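Side-chain contact in possible TctC subunit of the Tripartite Tricarboxylate Transport(TTT) Family (Rhodopseudomonas palustris, PDB 6HKE), which binds malate in the periplasm and probably delivers it to a tripartite tricarboxylate transporter for high-affinity uptake of C4-dicarboxylates: residues F121-L126 and A130-S135. The protein carries 2 engineered substitutions. Sequence-based numbering, arbitrary orientation.
Sequences FPPKDL and ASYVES. Engineered in segment 130-135: Glu134 (natural residue Lys).
Tyr132 packs its ring against Phe121, Pro122 and Pro123, joining helix 126-136 of this periplasmic binding protein to the loop that leads into it from strand 102-118. The aromatic pair is an offset edge-to-face (T-shaped) stack: the edge of Tyr132 is turned toward the face of Phe121, with the planes at 82° and the ring centroids 5.1 Å apart. The closest atoms are Tyr132 CE1 and Phe121 CE1, 3.5 Å from each other. Tyr132 reaches the loop because its CG stands anti to the backbone N (chi1 -177°), carrying the ring out from the helix.

The two prolines supply the aliphatic side. Pro123 CD makes a CH-pi contact over one face of the Tyr132 ring, 4.2 Å from its centroid, while Pro123 CG packs at 3.6 Å against Tyr132 CB. Pro122 meets the phenol end, its CG 3.7 Å from Tyr132 OH. With Tyr132 cut back to an alanine, the Phe121 face is likely to lose its aromatic edge, and a gap to open beside both prolines.

Deeper in, Val133 CG2 approaches the edge of the Phe121 ring, and Val133 also touches Leu140 and Val164. Tyr208 of strand 205-210 packs on both Phe121 and Pro123, tying the loop to the sheet, and Lys206 NZ bonds to Phe121 O.

Asp125 is the N-cap of the helix, its OD1 accepting from Glu128 N. The one hydrogen bond between residues 121-126 and 130-135 lies in the first turn: Ala130 N donates to Leu126 O over 3.0 Å, with an N-H...O angle of 160°.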
ATOM      1  N   PHE A 121       5.979 -23.735  -0.484  1.00 31.11           N
ATOM      2  CA  PHE A 121       6.070 -23.507   0.974  1.00 31.34           C
ATOM      3  C   PHE A 121       5.291 -24.631   1.645  1.00 33.32           C
ATOM      4  O   PHE A 121       4.092 -24.768   1.423  1.00 32.69           O
ATOM      5  CB  PHE A 121       5.581 -22.122   1.391  1.00 28.39           C
ATOM      6  CG  PHE A 121       6.157 -21.671   2.707  1.00 26.97           C
ATOM      7  CD1 PHE A 121       7.522 -21.731   2.937  1.00 28.17           C
ATOM      8  CD2 PHE A 121       5.345 -21.160   3.708  1.00 27.80           C
ATOM      9  CE1 PHE A 121       8.063 -21.321   4.146  1.00 27.53           C
ATOM     10  CE2 PHE A 121       5.885 -20.739   4.914  1.00 27.74           C
ATOM     11  CZ  PHE A 121       7.241 -20.820   5.131  1.00 27.94           C
ATOM     12  N   PRO A 122       5.959 -25.511   2.423  1.00 36.02           N
ATOM     13  CA  PRO A 122       5.307 -26.725   2.934  1.00 35.80           C
ATOM     14  C   PRO A 122       4.046 -26.595   3.788  1.00 34.10           C
ATOM     15  O   PRO A 122       3.179 -27.451   3.694  1.00 34.33           O
ATOM     16  CB  PRO A 122       6.437 -27.401   3.722  1.00 35.51           C
ATOM     17  CG  PRO A 122       7.685 -26.945   2.994  1.00 36.17           C
ATOM     18  CD  PRO A 122       7.405 -25.484   2.710  1.00 36.12           C
ATOM     19  N   PRO A 123       3.836 -25.565   4.636  1.00 33.49           N
ATOM     20  CA  PRO A 123       2.574 -25.481   5.369  1.00 34.70           C
ATOM     21  C   PRO A 123       1.403 -25.371   4.374  1.00 36.58           C
ATOM     22  O   PRO A 123       1.548 -24.736   3.347  1.00 32.45           O
ATOM     23  CB  PRO A 123       2.731 -24.216   6.224  1.00 34.58           C
ATOM     24  CG  PRO A 123       4.226 -23.983   6.278  1.00 33.46           C
ATOM     25  CD  PRO A 123       4.733 -24.442   4.931  1.00 33.51           C
ATOM     26  N   LYS A 124       0.279 -26.018   4.667  1.00 40.78           N
ATOM     27  CA  LYS A 124      -0.893 -26.044   3.752  1.00 42.95           C
ATOM     28  C   LYS A 124      -1.972 -25.092   4.274  1.00 41.04           C
ATOM     29  O   LYS A 124      -2.813 -24.673   3.460  1.00 42.78           O
ATOM     30  CB  LYS A 124      -1.366 -27.488   3.570  1.00 48.81           C
ATOM     31  CG  LYS A 124      -0.363 -28.366   2.835  1.00 52.92           C
ATOM     32  CD  LYS A 124      -0.921 -29.691   2.354  1.00 56.22           C
ATOM     33  CE  LYS A 124      -0.031 -30.871   2.692  1.00 55.83           C
ATOM     34  NZ  LYS A 124       0.010 -31.133   4.152  1.00 52.81           N
ATOM     35  N   ASP A 125      -1.921 -24.724   5.560  1.00 36.50           N
ATOM     36  CA  ASP A 125      -2.854 -23.745   6.170  1.00 35.89           C
ATOM     37  C   ASP A 125      -2.116 -22.961   7.261  1.00 34.35           C
ATOM     38  O   ASP A 125      -0.902 -23.201   7.447  1.00 35.60           O
ATOM     39  CB  ASP A 125      -4.115 -24.449   6.673  1.00 36.03           C
ATOM     40  CG  ASP A 125      -3.836 -25.486   7.738  1.00 38.45           C
ATOM     41  OD1 ASP A 125      -3.084 -25.176   8.685  1.00 41.05           O
ATOM     42  OD2 ASP A 125      -4.365 -26.598   7.611  1.00 45.53           O
ATOM     43  N   LEU A 126      -2.826 -22.063   7.952  1.00 31.51           N
ATOM     44  CA  LEU A 126      -2.225 -21.062   8.869  1.00 32.52           C
ATOM     45  C   LEU A 126      -1.747 -21.737  10.162  1.00 34.53           C
ATOM     46  O   LEU A 126      -0.713 -21.286  10.722  1.00 30.66           O
ATOM     47  CB  LEU A 126      -3.245 -19.964   9.159  1.00 30.93           C
ATOM     48  CG  LEU A 126      -2.653 -18.740   9.858  1.00 33.36           C
ATOM     49  CD1 LEU A 126      -1.818 -17.915   8.882  1.00 34.76           C
ATOM     50  CD2 LEU A 126      -3.740 -17.891  10.487  1.00 33.06           C
ATOM     51  N   ALA A 130       2.235 -21.345  11.185  1.00 35.39           N
ATOM     52  CA  ALA A 130       2.749 -20.850  12.484  1.00 40.09           C
ATOM     53  C   ALA A 130       3.796 -21.828  13.043  1.00 43.16           C
ATOM     54  O   ALA A 130       4.853 -21.360  13.505  1.00 44.90           O
ATOM     55  CB  ALA A 130       1.605 -20.645  13.447  1.00 38.32           C
ATOM     56  N   SER A 131       3.521 -23.135  12.992  1.00 43.88           N
ATOM     57  CA  SER A 131       4.388 -24.213  13.544  1.00 45.03           C
ATOM     58  C   SER A 131       5.718 -24.247  12.795  1.00 43.09           C
ATOM     59  O   SER A 131       6.756 -24.431  13.431  1.00 50.55           O
ATOM     60  CB  SER A 131       3.698 -25.551  13.471  1.00 44.69           C
ATOM     61  OG  SER A 131       2.425 -25.478  14.103  1.00 49.34           O
ATOM     62  N   TYR A 132       5.670 -24.063  11.482  1.00 43.18           N
ATOM     63  CA  TYR A 132       6.825 -24.224  10.566  1.00 42.69           C
ATOM     64  C   TYR A 132       7.735 -22.998  10.625  1.00 43.31           C
ATOM     65  O   TYR A 132       8.969 -23.151  10.442  1.00 39.59           O
ATOM     66  CB  TYR A 132       6.326 -24.428   9.140  1.00 40.12           C
ATOM     67  CG  TYR A 132       7.397 -24.670   8.113  1.00 40.64           C
ATOM     68  CD1 TYR A 132       7.988 -23.620   7.429  1.00 40.81           C
ATOM     69  CD2 TYR A 132       7.781 -25.957   7.785  1.00 40.44           C
ATOM     70  CE1 TYR A 132       8.939 -23.839   6.445  1.00 41.19           C
ATOM     71  CE2 TYR A 132       8.718 -26.193   6.792  1.00 41.93           C
ATOM     72  CZ  TYR A 132       9.304 -25.134   6.131  1.00 41.12           C
ATOM     73  OH  TYR A 132      10.233 -25.383   5.174  1.00 44.28           O
ATOM     74  N   VAL A 133       7.157 -21.811  10.818  1.00 44.16           N
ATOM     75  CA  VAL A 133       7.973 -20.571  10.966  1.00 46.78           C
ATOM     76  C   VAL A 133       8.571 -20.592  12.381  1.00 47.61           C
ATOM     77  O   VAL A 133       9.780 -20.352  12.490  1.00 52.81           O
ATOM     78  CB  VAL A 133       7.189 -19.284  10.632  1.00 44.63           C
ATOM     79  CG1 VAL A 133       8.042 -18.038  10.801  1.00 44.61           C
ATOM     80  CG2 VAL A 133       6.614 -19.322   9.225  1.00 41.27           C
ATOM     81  N   GLU A 134       7.781 -20.976  13.393  1.00 49.37           N
ATOM     82  CA  GLU A 134       8.235 -21.162  14.801  1.00 51.26           C
ATOM     83  C   GLU A 134       9.456 -22.094  14.856  1.00 52.41           C
ATOM     84  O   GLU A 134      10.274 -21.898  15.761  1.00 58.30           O
ATOM     85  CB  GLU A 134       7.099 -21.689  15.686  1.00 54.51           C
ATOM     86  CG  GLU A 134       6.149 -20.594  16.161  1.00 60.83           C
ATOM     87  CD  GLU A 134       4.877 -21.026  16.884  1.00 63.24           C
ATOM     88  OE1 GLU A 134       4.912 -22.056  17.589  1.00 58.87           O
ATOM     89  OE2 GLU A 134       3.846 -20.314  16.750  1.00 64.88           O
ATOM     90  N   SER A 135       9.600 -23.034  13.913  1.00 52.75           N
ATOM     91  CA  SER A 135      10.584 -24.150  13.945  1.00 51.72           C
ATOM     92  C   SER A 135      11.799 -23.878  13.054  1.00 53.78           C
ATOM     93  O   SER A 135      12.872 -24.446  13.332  1.00 59.38           O
ATOM     94  CB  SER A 135       9.918 -25.438  13.539  1.00 52.50           C
ATOM     95  OG  SER A 135       8.947 -25.819  14.500  1.00 51.93           O
TER